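Local coordinates for protein putative esterase PA1618 (Pseudomonas aeruginosa, PDB 4QD8) that probably hydrolyses acyl-CoA thioesters as a hotdog-fold thioesterase of the PaaI family, and binds the substrate analogue phenacyl-CoA, at residues A[12-15]-A[16-19]; A[107-111]-A[112-116]. All coordinates share one frame; numbering follows the deposited sequence.

Contact 1: residues A[12-15]-A[16-19]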
loop_
_atom_site.group_PDB
_atom_site.type_symbol
_atom_site.label_atom_id
_atom_site.label_comp_id
_atom_site.label_asym_id
_atom_site.label_seq_id
_atom_site.Cartn_x
_atom_site.Cartn_y
_atom_site.Cartn_z
ATOM N N GLN A 12 -16.709 16.561 -21.540
ATOM C CA GLN A 12 -17.377 16.709 -20.256
ATOM C C GLN A 12 -16.414 16.383 -19.126
ATOM O O GLN A 12 -16.380 17.077 -18.100
ATOM C CB GLN A 12 -18.586 15.769 -20.168
ATOM C CG GLN A 12 -19.755 16.102 -21.079
ATOM C CD GLN A 12 -20.814 15.008 -21.062
ATOM O OE1 GLN A 12 -20.492 13.819 -21.086
ATOM N NE2 GLN A 12 -22.080 15.407 -21.008
ATOM N N LEU A 13 -15.639 15.318 -19.303
ATOM C CA LEU A 13 -14.676 14.922 -18.274
ATOM C C LEU A 13 -13.707 16.073 -18.034
ATOM O O LEU A 13 -13.463 16.475 -16.890
ATOM C CB LEU A 13 -13.917 13.647 -18.661
ATOM C CG LEU A 13 -14.760 12.391 -18.942
ATOM C CD1 LEU A 13 -13.861 11.200 -19.195
ATOM C CD2 LEU A 13 -15.694 12.109 -17.795
ATOM N N ASN A 14 -13.167 16.619 -19.118
ATOM C CA ASN A 14 -12.261 17.754 -19.000
ATOM C C ASN A 14 -12.936 19.000 -18.460
ATOM O O ASN A 14 -12.423 19.644 -17.552
ATOM C CB ASN A 14 -11.576 18.041 -20.334
ATOM C CG ASN A 14 -10.516 17.010 -20.664
ATOM O OD1 ASN A 14 -9.760 16.594 -19.788
ATOM N ND2 ASN A 14 -10.468 16.573 -21.914
ATOM N N ALA A 15 -14.093 19.344 -19.022
ATOM C CA ALA A 15 -14.835 20.503 -18.550
ATOM C C ALA A 15 -15.184 20.410 -17.056
ATOM O O ALA A 15 -15.209 21.419 -16.356
ATOM C CB ALA A 15 -16.104 20.712 -19.394
ATOM N N SER A 16 -15.437 19.195 -16.571
ATOM C CA SER A 16 -15.879 19.023 -15.185
ATOM C C SER A 16 -14.793 19.365 -14.170
ATOM O O SER A 16 -15.083 19.560 -12.989
ATOM C CB SER A 16 -16.422 17.607 -14.948
ATOM O OG SER A 16 -15.396 16.634 -15.015
ATOM N N GLN A 17 -13.547 19.474 -14.628
ATOM C CA GLN A 17 -12.427 19.745 -13.730
ATOM C C GLN A 17 -12.239 21.212 -13.397
ATOM O O GLN A 17 -11.344 21.566 -12.632
ATOM C CB GLN A 17 -11.123 19.238 -14.339
ATOM C CG GLN A 17 -11.065 17.767 -14.557
ATOM C CD GLN A 17 -9.687 17.342 -14.977
ATOM O OE1 GLN A 17 -9.018 16.584 -14.270
ATOM N NE2 GLN A 17 -9.238 17.838 -16.126
ATOM N N LYS A 18 -13.060 22.072 -13.992
ATOM C CA LYS A 18 -12.938 23.503 -13.768
ATOM C C LYS A 18 -12.985 23.816 -12.275
ATOM O O LYS A 18 -13.781 23.229 -11.545
ATOM C CB LYS A 18 -14.058 24.239 -14.501
ATOM C CG LYS A 18 -13.970 25.747 -14.436
ATOM C CD LYS A 18 -15.276 26.353 -14.926
ATOM C CE LYS A 18 -15.176 27.859 -15.060
ATOM N NZ LYS A 18 -16.483 28.429 -15.481
ATOM N N ASN A 19 -12.105 24.712 -11.831
ATOM C CA ASN A 19 -11.995 25.086 -10.419
ATOM C C ASN A 19 -11.646 23.930 -9.494
ATOM O O ASN A 19 -12.091 23.893 -8.344
ATOM C CB ASN A 19 -13.277 25.757 -9.913
ATOM C CG ASN A 19 -13.626 27.014 -10.678
ATOM O OD1 ASN A 19 -12.748 27.722 -11.173
ATOM N ND2 ASN A 19 -14.922 27.302 -10.774
HETATM O O HOH W 1 -9.867 20.578 -17.818
#

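Contact 2: residues A[107-111]-A[112-116]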
loop_
_atom_site.group_PDB
_atom_site.type_symbol
_atom_site.label_atom_id
_atom_site.label_comp_id
_atom_site.label_asym_id
_atom_site.label_seq_id
_atom_site.Cartn_x
_atom_site.Cartn_y
_atom_site.Cartn_z
ATOM N N ILE A 107 -9.757 -3.718 -11.914
ATOM C CA ILE A 107 -9.400 -5.013 -11.342
ATOM C C ILE A 107 -10.671 -5.650 -10.802
ATOM O O ILE A 107 -10.908 -6.849 -10.947
ATOM C CB ILE A 107 -8.389 -4.857 -10.192
ATOM C CG1 ILE A 107 -7.075 -4.299 -10.742
ATOM C CG2 ILE A 107 -8.148 -6.198 -9.477
ATOM C CD1 ILE A 107 -6.441 -5.178 -11.806
ATOM N N HIS A 108 -11.493 -4.829 -10.167
ATOM C CA HIS A 108 -12.722 -5.338 -9.560
ATOM C C HIS A 108 -13.716 -4.217 -9.321
ATOM O O HIS A 108 -13.398 -3.221 -8.669
ATOM C CB HIS A 108 -12.407 -6.083 -8.249
ATOM C CG HIS A 108 -13.616 -6.496 -7.471
ATOM N ND1 HIS A 108 -14.601 -7.321 -7.985
ATOM C CD2 HIS A 108 -14.006 -6.203 -6.204
ATOM C CE1 HIS A 108 -15.534 -7.515 -7.070
ATOM N NE2 HIS A 108 -15.202 -6.845 -5.986
ATOM N N LEU A 109 -14.930 -4.375 -9.852
ATOM C CA LEU A 109 -15.998 -3.441 -9.548
ATOM C C LEU A 109 -17.042 -4.142 -8.698
ATOM O O LEU A 109 -17.919 -4.824 -9.238
ATOM C CB LEU A 109 -16.654 -2.950 -10.835
ATOM C CG LEU A 109 -15.743 -2.213 -11.815
ATOM C CD1 LEU A 109 -16.589 -1.670 -12.941
ATOM C CD2 LEU A 109 -14.999 -1.085 -11.121
ATOM N N GLY A 110 -16.935 -3.999 -7.384
ATOM C CA GLY A 110 -17.849 -4.642 -6.463
ATOM C C GLY A 110 -19.013 -3.715 -6.197
ATOM O O GLY A 110 -19.093 -2.628 -6.782
ATOM N N ARG A 111 -19.924 -4.130 -5.323
ATOM C CA ARG A 111 -21.031 -3.253 -4.979
ATOM C C ARG A 111 -20.643 -2.071 -4.093
ATOM O O ARG A 111 -21.257 -1.012 -4.180
ATOM C CB ARG A 111 -22.159 -4.045 -4.313
ATOM C CG ARG A 111 -22.820 -5.019 -5.247
ATOM C CD ARG A 111 -24.115 -5.516 -4.638
ATOM N NE ARG A 111 -23.881 -6.353 -3.466
ATOM C CZ ARG A 111 -24.845 -6.770 -2.649
ATOM N NH1 ARG A 111 -26.103 -6.410 -2.869
ATOM N NH2 ARG A 111 -24.553 -7.540 -1.608
ATOM N N THR A 112 -19.640 -2.245 -3.235
ATOM C CA THR A 112 -19.300 -1.198 -2.266
ATOM C C THR A 112 -17.886 -0.644 -2.456
ATOM O O THR A 112 -17.563 0.417 -1.929
ATOM C CB THR A 112 -19.448 -1.680 -0.818
ATOM O OG1 THR A 112 -18.579 -2.788 -0.588
ATOM C CG2 THR A 112 -20.881 -2.109 -0.538
ATOM N N THR A 113 -17.056 -1.363 -3.208
ATOM C CA THR A 113 -15.703 -0.884 -3.517
ATOM C C THR A 113 -15.343 -1.147 -4.964
ATOM O O THR A 113 -15.838 -2.092 -5.572
ATOM C CB THR A 113 -14.619 -1.558 -2.643
ATOM O OG1 THR A 113 -14.637 -2.969 -2.883
ATOM C CG2 THR A 113 -14.839 -1.272 -1.165
ATOM N N HIS A 114 -14.475 -0.303 -5.515
ATOM C CA HIS A 114 -13.922 -0.520 -6.844
ATOM C C HIS A 114 -12.423 -0.530 -6.678
ATOM O O HIS A 114 -11.892 0.222 -5.862
ATOM C CB HIS A 114 -14.249 0.638 -7.786
ATOM C CG HIS A 114 -15.683 0.728 -8.190
ATOM N ND1 HIS A 114 -16.174 1.784 -8.931
ATOM C CD2 HIS A 114 -16.737 -0.095 -7.961
ATOM C CE1 HIS A 114 -17.465 1.597 -9.153
ATOM N NE2 HIS A 114 -17.834 0.475 -8.568
ATOM N N VAL A 115 -11.746 -1.359 -7.457
ATOM C CA VAL A 115 -10.279 -1.371 -7.453
ATOM C C VAL A 115 -9.795 -1.151 -8.888
ATOM O O VAL A 115 -10.192 -1.877 -9.809
ATOM C CB VAL A 115 -9.727 -2.693 -6.876
ATOM C CG1 VAL A 115 -8.192 -2.660 -6.824
ATOM C CG2 VAL A 115 -10.276 -2.954 -5.475
ATOM N N TRP A 116 -8.936 -0.144 -9.071
ATOM C CA TRP A 116 -8.395 0.237 -10.377
ATOM C C TRP A 116 -6.879 0.033 -10.424
ATOM O O TRP A 116 -6.188 0.323 -9.441
ATOM C CB TRP A 116 -8.689 1.721 -10.655
ATOM C CG TRP A 116 -10.154 2.004 -10.813
ATOM C CD1 TRP A 116 -11.001 2.503 -9.867
ATOM C CD2 TRP A 116 -10.943 1.762 -11.979
ATOM N NE1 TRP A 116 -12.279 2.592 -10.384
ATOM C CE2 TRP A 116 -12.268 2.144 -11.680
ATOM C CE3 TRP A 116 -10.663 1.249 -13.251
ATOM C CZ2 TRP A 116 -13.318 2.034 -12.614
ATOM C CZ3 TRP A 116 -11.709 1.150 -14.186
ATOM C CH2 TRP A 116 -13.014 1.539 -13.850
HETATM O O HOH W 2 -20.486 -0.651 -8.342
#

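Contact 1: residues A[12-15]-A[16-19]
The C-terminal end of the short helix 10-15 gives way here to a type I beta turn from Ala15 to Lys18; the turn begins on the last helical residue, Ala15, and Ser16 follows within it, bonded back to the helix. Its amide donates to Gln12 O (N to O 2.8 Å), an i to i+4 bond of helical spacing, while a second, weak bond from the same N reaches Leu13 O. The hydroxyl reinforces this end: Ser16 OG donates to Leu13 O at 2.7 Å. With chi1 at 69°, OG sits between the backbone N and the carbonyl carbon of its own residue and is thereby folded back over the preceding turn, approaching the Leu13 carbonyl from 32° out of its plane.

Beyond Ser16 the spacing tightens to i to i+3. Gln17 N bonds to Asn14 O at 3.1 Å and Lys18 N to Ala15 O at 3.3 Å, the latter closing the beta turn. This change of spacing carries the chain out of the helix into the loop that leads to helix 21-25. Asn14 and Gln17 run side by side with their amide planes 44° apart, but OD1 and NE2 are 3.9 Å apart and do not bond. Asn14 OD1 instead accepts from Phe29 N, and Gln17 NE2 donates to Ile27 O, two bonds that fasten the helix end to strand 28-32 and the residue before it. A water donates to Asn14 O at 2.7 Å and accepts a longer bond from Gln17 NE2. Leu13 and Ser16 rest on Met69 of helix 56-72.

Contact 2: residues A[107-111]-A[112-116]
Leu109 sets one methyl, CD2, over a face of the His114 imidazole, across a non-hydrogen-bonded antiparallel pair of a beta hairpin. Followed outward, Leu109 CB comes first to the rim of the ring, 4.1 Å from His114 CD2. The first torsion, -60°, sets CG anti to the carbonyl carbon, and from there the CD2 branch reaches across the ring. That methyl makes a CH-pi contact, 3.7 Å from the His114 ring centroid and 18° off the ring normal; it also meets Trp116 CZ2 at 3.8 Å.

The edge of the same imidazole is occupied differently. Gly110 O lies near the ring plane, and a water in that plane donates to Gly110 O while sharing a hydrogen bond with His114 NE2, 2.9 Å from the water oxygen. Ser71 OG bonds to His114 ND1 and also to Trp116 NE1, so both ring nitrogens of His114 have a partner, which should hold the ring's rotation.

Backbone bonds hold the hairpin beneath: Val115 N to His108 O at 2.8 Å, and Gly110 N to Thr113 O at 2.9 Å. At its far end Ile107 and His108 both face Val115, a classic beta bulge in which Val115 O accepts from Ile107 N (2.8 Å) and His108 N (3.2 Å). The bulge coincides with the corner where the chain leaves strand 99-106 for 108-109. Val115 and His108 pack against Asn90 and Leu92 of a second subunit. Strand 113-121 pairs along its other edge with strand 127-139, whose Met135 and Val137 touch His114, while helix 56-72, bearing Ser71, lies next to the His114 and Trp116 side chains.

Contact 1 comes first along the chain, at the exit of helix 10-15, and closes long before contact 2 opens in the hairpin of strands 108-109 and 113-121. Their centres are 24 Å apart and their nearest atoms about 11 Å, so they do not touch. What they share is helix 56-72, the long helix of the hotdog fold: residues 12-19 lean on it through Met69, and residues 107-116 bond to its Ser71. Contact 1 thus ties the N-terminal segment to that helix and to strand 28-32, whereas contact 2 joins that helix, through the His114 and Trp116 side chains, to the antiparallel sheet and reaches neighbouring subunits of the four-chain assembly.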